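Local coordinates for protein amidohydrolase (Chromobacterium violaceum, PDB 2YB1) that hydrolyses nucleoside 3',5'-bisphosphates to the nucleoside 5'-phosphate and orthophosphate, using three manganese ions bound in a PHP-family active site, at residues H7-T12 against G62-V67; F137-V142 against D248-G253. One frame throughout, in Å; residues are numbered along the deposited sequence.

Both contacts draw on the trinuclear manganese centre, contact 2 through its 248-253 loop, against which R139 packs from the helix; their own centres are about 15 Å apart. The chain C manganese is common to them: contact 1 supplies H7, H9 and E64, and contact 2 adds D248. The loops 7-12 and 248-253 are also tied together directly, with probable backbone hydrogen bonds of 2.8 Å from D248 N to H7 O and 3.0 Å from H9 N to F249 O. Beside them the rings of H9 and H250 stack, H9 CD2 lying 3.4 Å from H250 CE1. Contact 1 reaches on through E64 to the chain D manganese, whereas contact 2 reaches through H250 to the chain B manganese and the ribose of AMP.

Contact 1. Residues H7-T12 against G62-V67; sequences HFHSRT and GVEVSV. With MN (manganese (II) ion), chain C; MN (manganese (II) ion), chain D.
With chi1 of H7 at -169° and that of E64 at -177°, each CG is anti to its own backbone N, and the extended glutamate chain carries its carboxylate to the manganese that the H7 and H9 rings also bind; H9 instead turns CG beside its backbone N. The three side chains converge on this chain C manganese, which takes H7 NE2 at 2.2 Å, H9 NE2 at 2.2 Å and E64 OE1 at 2.3 Å. No hydrogen bond joins these ligands, so the metal itself draws them together. E64 OE1 comes to the edge of the H9 ring, near its plane, whereas the carboxylate stands almost perpendicular to the H7 ring, the planes 88° apart. A glutamate suits this place because its two oxygens can serve two metals: OE2 binds the chain D manganese at 2.1 Å. Histidine suits the other two, offering one nitrogen to the metal and the other to a second shell; H7 ND1 is hydrogen-bonded to E218, which helps fix the ring's rotation. Buried near the centre of the chain, the contact joins the loop that follows strand 4-5 to strand 59-69, with strand 72-79 beside H7 and helix 19-27 packed against F8.

Contact 2. Residues F137-V142 against D248-G253; sequences FARHLV and DFHAPG. With MN (manganese (II) ion), chain C; MN (manganese (II) ion), chain B; AMP (adenosine monophosphate), chain E.
R139 meets H250 at about a right angle, its guanidinium plane turned 56° from the imidazole. The arginine reaches out from its helix with an almost fully extended chain from CG to NE, and NH2 does the touching: H250 CB lies at the guanidinium edge, 3.7 Å from NH2, and A251 CB is 4.0 Å from the same nitrogen. These are van der Waals contacts; among the polar bonds of the guanidinium are a salt bridge from NE to E254 and a bond from NH2 to D14 O. The arginine's length suits the span, R139 CA and A251 CA being 10.4 Å apart, and its charge suits E254, while A251 offers it just a methyl group. The imidazole is held at ND1 by a bond of 2.9 Å to D248 O, the donor lying above the carbonyl plane. That leaves NE2 for the chain B manganese, at 2.3 Å. The same ion is chelated by the ribose of AMP, through O3' at 2.5 Å and O2' at 2.4 Å, and D14 and H39 also bind it. D248 OD1 meanwhile binds the chain C manganese at 2.5 Å. This Asp-X-His pair after strand 242-246 belongs to the trinuclear metal site of the PHP family, here with the nucleotide's ribose on the metal.

Contact 1. Residues H7-T12 against G62-V67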
loop_
_atom_site.group_PDB
_atom_site.type_symbol
_atom_site.label_atom_id
_atom_site.label_comp_id
_atom_site.label_asym_id
_atom_site.label_seq_id
_atom_site.Cartn_x
_atom_site.Cartn_y
_atom_site.Cartn_z
ATOM N N HIS A 7 -6.283 -0.450 -4.248
ATOM C CA HIS A 7 -5.222 0.050 -3.370
ATOM C C HIS A 7 -5.557 1.409 -2.729
ATOM O O HIS A 7 -5.667 2.399 -3.435
ATOM C CB HIS A 7 -3.941 0.158 -4.206
ATOM C CG HIS A 7 -2.698 0.414 -3.416
ATOM N ND1 HIS A 7 -1.470 -0.098 -3.789
ATOM C CD2 HIS A 7 -2.475 1.146 -2.300
ATOM C CE1 HIS A 7 -0.552 0.298 -2.926
ATOM N NE2 HIS A 7 -1.136 1.050 -2.012
ATOM N N PHE A 8 -5.661 1.467 -1.407
ATOM C CA PHE A 8 -5.804 2.749 -0.697
ATOM C C PHE A 8 -5.616 2.549 0.803
ATOM O O PHE A 8 -5.569 1.406 1.276
ATOM C CB PHE A 8 -7.157 3.447 -1.013
ATOM C CG PHE A 8 -8.388 2.576 -0.822
ATOM C CD1 PHE A 8 -9.043 2.525 0.412
ATOM C CD2 PHE A 8 -8.934 1.863 -1.894
ATOM C CE1 PHE A 8 -10.181 1.724 0.591
ATOM C CE2 PHE A 8 -10.076 1.065 -1.726
ATOM C CZ PHE A 8 -10.705 1.002 -0.477
ATOM N N HIS A 9 -5.574 3.656 1.546
ATOM C CA HIS A 9 -5.180 3.640 2.954
ATOM C C HIS A 9 -6.186 4.326 3.859
ATOM O O HIS A 9 -7.019 5.108 3.399
ATOM C CB HIS A 9 -3.817 4.315 3.129
ATOM C CG HIS A 9 -2.716 3.581 2.437
ATOM N ND1 HIS A 9 -1.926 2.655 3.077
ATOM C CD2 HIS A 9 -2.319 3.587 1.143
ATOM C CE1 HIS A 9 -1.073 2.132 2.214
ATOM N NE2 HIS A 9 -1.289 2.682 1.034
ATOM N N SER A 10 -6.081 4.038 5.154
ATOM C CA SER A 10 -6.959 4.623 6.153
ATOM C C SER A 10 -6.099 5.018 7.337
ATOM O O SER A 10 -4.883 4.786 7.321
ATOM C CB SER A 10 -8.005 3.598 6.603
ATOM O OG SER A 10 -7.421 2.615 7.450
ATOM N N ARG A 11 -6.722 5.591 8.370
ATOM C CA ARG A 11 -5.995 5.974 9.582
ATOM C C ARG A 11 -5.402 4.774 10.320
ATOM O O ARG A 11 -4.584 4.940 11.228
ATOM C CB ARG A 11 -6.880 6.818 10.512
ATOM C CG ARG A 11 -7.277 8.159 9.914
ATOM C CD ARG A 11 -8.063 9.016 10.919
ATOM N NE ARG A 11 -7.154 9.629 11.881
ATOM C CZ ARG A 11 -6.456 10.738 11.641
ATOM N NH1 ARG A 11 -6.582 11.364 10.465
ATOM N NH2 ARG A 11 -5.636 11.229 12.569
ATOM N N THR A 12 -5.799 3.562 9.925
ATOM C CA THR A 12 -5.152 2.368 10.466
ATOM C C THR A 12 -3.644 2.408 10.185
ATOM O O THR A 12 -2.843 2.002 11.034
ATOM C CB THR A 12 -5.740 1.046 9.911
ATOM O OG1 THR A 12 -7.120 0.945 10.271
ATOM C CG2 THR A 12 -4.983 -0.170 10.495
ATOM N N GLY A 62 -7.511 -6.628 2.138
ATOM C CA GLY A 62 -6.229 -6.318 1.522
ATOM C C GLY A 62 -5.201 -5.872 2.539
ATOM O O GLY A 62 -5.520 -5.656 3.709
ATOM N N VAL A 63 -3.947 -5.789 2.103
ATOM C CA VAL A 63 -2.872 -5.284 2.939
ATOM C C VAL A 63 -1.721 -4.845 2.025
ATOM O O VAL A 63 -1.620 -5.309 0.891
ATOM C CB VAL A 63 -2.371 -6.382 3.899
ATOM C CG1 VAL A 63 -1.671 -7.480 3.115
ATOM C CG2 VAL A 63 -1.439 -5.797 4.985
ATOM N N GLU A 64 -0.869 -3.949 2.508
ATOM C CA GLU A 64 0.346 -3.599 1.779
ATOM C C GLU A 64 1.582 -3.886 2.638
ATOM O O GLU A 64 1.815 -3.224 3.658
ATOM C CB GLU A 64 0.332 -2.128 1.338
ATOM C CG GLU A 64 1.562 -1.788 0.505
ATOM C CD GLU A 64 1.524 -0.408 -0.082
ATOM O OE1 GLU A 64 0.807 0.454 0.450
ATOM O OE2 GLU A 64 2.208 -0.201 -1.106
ATOM N N VAL A 65 2.388 -4.854 2.208
ATOM C CA VAL A 65 3.508 -5.350 3.019
ATOM C C VAL A 65 4.847 -4.750 2.616
ATOM O O VAL A 65 5.218 -4.791 1.443
ATOM C CB VAL A 65 3.642 -6.881 2.903
ATOM C CG1 VAL A 65 4.736 -7.401 3.890
ATOM C CG2 VAL A 65 2.283 -7.553 3.138
ATOM N N SER A 66 5.557 -4.197 3.599
ATOM C CA SER A 66 6.876 -3.594 3.397
ATOM C C SER A 66 7.935 -4.682 3.276
ATOM O O SER A 66 8.012 -5.580 4.118
ATOM C CB SER A 66 7.239 -2.687 4.579
ATOM O OG SER A 66 6.229 -1.715 4.836
ATOM N N VAL A 67 8.753 -4.576 2.230
ATOM C CA VAL A 67 9.755 -5.581 1.892
ATOM C C VAL A 67 11.104 -4.908 1.609
ATOM O O VAL A 67 11.163 -3.865 0.955
ATOM C CB VAL A 67 9.305 -6.414 0.645
ATOM C CG1 VAL A 67 10.475 -7.228 0.042
ATOM C CG2 VAL A 67 8.150 -7.337 1.008
HETATM MN MN MN C . 0.028 2.286 -0.628
HETATM MN MN MN D . 3.466 1.464 -1.454
#

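Contact 2. Residues F137-V142 against D248-G253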
loop_
_atom_site.group_PDB
_atom_site.type_symbol
_atom_site.label_atom_id
_atom_site.label_comp_id
_atom_site.label_asym_id
_atom_site.label_seq_id
_atom_site.Cartn_x
_atom_site.Cartn_y
_atom_site.Cartn_z
ATOM N N PHE A 137 5.434 12.116 9.337
ATOM C CA PHE A 137 6.503 13.110 9.451
ATOM C C PHE A 137 6.341 14.176 8.379
ATOM O O PHE A 137 6.515 15.363 8.638
ATOM C CB PHE A 137 7.893 12.459 9.324
ATOM C CG PHE A 137 8.420 11.890 10.622
ATOM C CD1 PHE A 137 7.963 10.664 11.098
ATOM C CD2 PHE A 137 9.349 12.595 11.372
ATOM C CE1 PHE A 137 8.439 10.149 12.303
ATOM C CE2 PHE A 137 9.822 12.087 12.578
ATOM C CZ PHE A 137 9.365 10.855 13.038
ATOM N N ALA A 138 5.992 13.748 7.170
ATOM C CA ALA A 138 5.813 14.687 6.067
ATOM C C ALA A 138 4.628 15.626 6.314
ATOM O O ALA A 138 4.722 16.831 6.074
ATOM C CB ALA A 138 5.649 13.938 4.744
ATOM N N ARG A 139 3.513 15.079 6.794
ATOM C CA ARG A 139 2.348 15.910 7.093
ATOM C C ARG A 139 2.698 16.943 8.143
ATOM O O ARG A 139 2.257 18.094 8.048
ATOM C CB ARG A 139 1.141 15.084 7.554
ATOM C CG ARG A 139 0.533 14.292 6.437
ATOM C CD ARG A 139 -0.799 13.632 6.790
ATOM N NE ARG A 139 -1.195 12.816 5.645
ATOM C CZ ARG A 139 -1.503 11.527 5.690
ATOM N NH1 ARG A 139 -1.531 10.877 6.855
ATOM N NH2 ARG A 139 -1.809 10.898 4.560
ATOM N N HIS A 140 3.485 16.531 9.138
ATOM C CA HIS A 140 3.935 17.464 10.168
ATOM C C HIS A 140 4.790 18.565 9.559
ATOM O O HIS A 140 4.569 19.742 9.834
ATOM C CB HIS A 140 4.728 16.781 11.280
ATOM C CG HIS A 140 5.397 17.756 12.205
ATOM N ND1 HIS A 140 4.688 18.664 12.965
ATOM C CD2 HIS A 140 6.707 17.997 12.457
ATOM C CE1 HIS A 140 5.531 19.406 13.662
ATOM N NE2 HIS A 140 6.762 19.020 13.374
ATOM N N LEU A 141 5.769 18.182 8.742
ATOM C CA LEU A 141 6.686 19.162 8.150
ATOM C C LEU A 141 5.944 20.182 7.286
ATOM O O LEU A 141 6.310 21.358 7.248
ATOM C CB LEU A 141 7.802 18.467 7.363
ATOM C CG LEU A 141 8.805 17.729 8.259
ATOM C CD1 LEU A 141 9.590 16.684 7.470
ATOM C CD2 LEU A 141 9.742 18.722 8.965
ATOM N N VAL A 142 4.895 19.736 6.602
ATOM C CA VAL A 142 4.093 20.652 5.792
ATOM C C VAL A 142 3.175 21.512 6.665
ATOM O O VAL A 142 3.145 22.735 6.533
ATOM C CB VAL A 142 3.245 19.902 4.755
ATOM C CG1 VAL A 142 2.317 20.880 4.030
ATOM C CG2 VAL A 142 4.148 19.154 3.768
ATOM N N ASP A 248 -4.085 4.259 -4.737
ATOM C CA ASP A 248 -3.118 4.536 -3.682
ATOM C C ASP A 248 -3.491 5.803 -2.932
ATOM O O ASP A 248 -2.620 6.539 -2.452
ATOM C CB ASP A 248 -1.691 4.645 -4.235
ATOM C CG ASP A 248 -0.634 4.549 -3.144
ATOM O OD1 ASP A 248 -0.942 4.040 -2.037
ATOM O OD2 ASP A 248 0.509 4.996 -3.385
ATOM N N PHE A 249 -4.793 6.042 -2.807
ATOM C CA PHE A 249 -5.304 7.201 -2.075
ATOM C C PHE A 249 -4.875 7.203 -0.599
ATOM O O PHE A 249 -4.941 6.175 0.076
ATOM C CB PHE A 249 -6.839 7.243 -2.180
ATOM C CG PHE A 249 -7.470 8.358 -1.396
ATOM C CD1 PHE A 249 -7.843 8.166 -0.066
ATOM C CD2 PHE A 249 -7.679 9.597 -1.982
ATOM C CE1 PHE A 249 -8.413 9.191 0.664
ATOM C CE2 PHE A 249 -8.254 10.621 -1.268
ATOM C CZ PHE A 249 -8.621 10.422 0.062
ATOM N N HIS A 250 -4.430 8.370 -0.118
ATOM C CA HIS A 250 -4.073 8.603 1.294
ATOM C C HIS A 250 -4.952 9.693 1.885
ATOM O O HIS A 250 -5.526 9.533 2.956
ATOM C CB HIS A 250 -2.608 9.005 1.476
ATOM C CG HIS A 250 -1.644 7.877 1.321
ATOM N ND1 HIS A 250 -1.396 7.271 0.106
ATOM C CD2 HIS A 250 -0.856 7.248 2.224
ATOM C CE1 HIS A 250 -0.496 6.318 0.268
ATOM N NE2 HIS A 250 -0.151 6.286 1.543
ATOM N N ALA A 251 -4.939 10.861 1.248
ATOM C CA ALA A 251 -5.702 11.995 1.767
ATOM C C ALA A 251 -6.219 12.908 0.659
ATOM O O ALA A 251 -5.657 12.940 -0.437
ATOM C CB ALA A 251 -4.848 12.783 2.739
ATOM N N PRO A 252 -7.301 13.652 0.939
ATOM C CA PRO A 252 -7.718 14.721 0.025
ATOM C C PRO A 252 -6.596 15.737 -0.123
ATOM O O PRO A 252 -5.954 16.088 0.867
ATOM C CB PRO A 252 -8.905 15.357 0.752
ATOM C CG PRO A 252 -9.442 14.259 1.620
ATOM C CD PRO A 252 -8.227 13.504 2.077
ATOM N N GLY A 253 -6.347 16.199 -1.339
ATOM C CA GLY A 253 -5.343 17.226 -1.539
ATOM C C GLY A 253 -3.921 16.737 -1.338
ATOM O O GLY A 253 -3.006 17.546 -1.184
HETATM MN MN MN C . 0.028 2.286 -0.628
HETATM MN MN MN B . 1.564 5.032 2.377
HETATM P P AMP E . 7.569 4.246 5.933
HETATM O O1P AMP E . 8.946 4.236 5.302
HETATM O O2P AMP E . 6.915 2.912 5.643
HETATM O O3P AMP E . 7.666 4.694 7.370
HETATM O "O5'" AMP E . 6.852 5.380 5.074
HETATM C "C5'" AMP E . 6.631 5.204 3.685
HETATM C "C4'" AMP E . 5.437 5.988 3.208
HETATM O "O4'" AMP E . 5.820 7.366 2.997
HETATM C "C3'" AMP E . 4.859 5.553 1.869
HETATM O "O3'" AMP E . 3.970 4.452 1.991
HETATM C "C2'" AMP E . 4.187 6.821 1.347
HETATM O "O2'" AMP E . 2.888 6.965 1.910
HETATM C "C1'" AMP E . 5.086 7.918 1.919
HETATM N N9 AMP E . 6.040 8.420 0.914
HETATM C C8 AMP E . 7.247 7.892 0.619
HETATM N N7 AMP E . 7.848 8.609 -0.374
HETATM C C5 AMP E . 7.010 9.604 -0.729
HETATM C C6 AMP E . 7.017 10.722 -1.701
HETATM N N6 AMP E . 8.071 10.919 -2.527
HETATM N N1 AMP E . 5.933 11.536 -1.734
HETATM C C2 AMP E . 4.870 11.355 -0.924
HETATM N N3 AMP E . 4.795 10.359 -0.019
HETATM C C4 AMP E . 5.817 9.475 0.122
#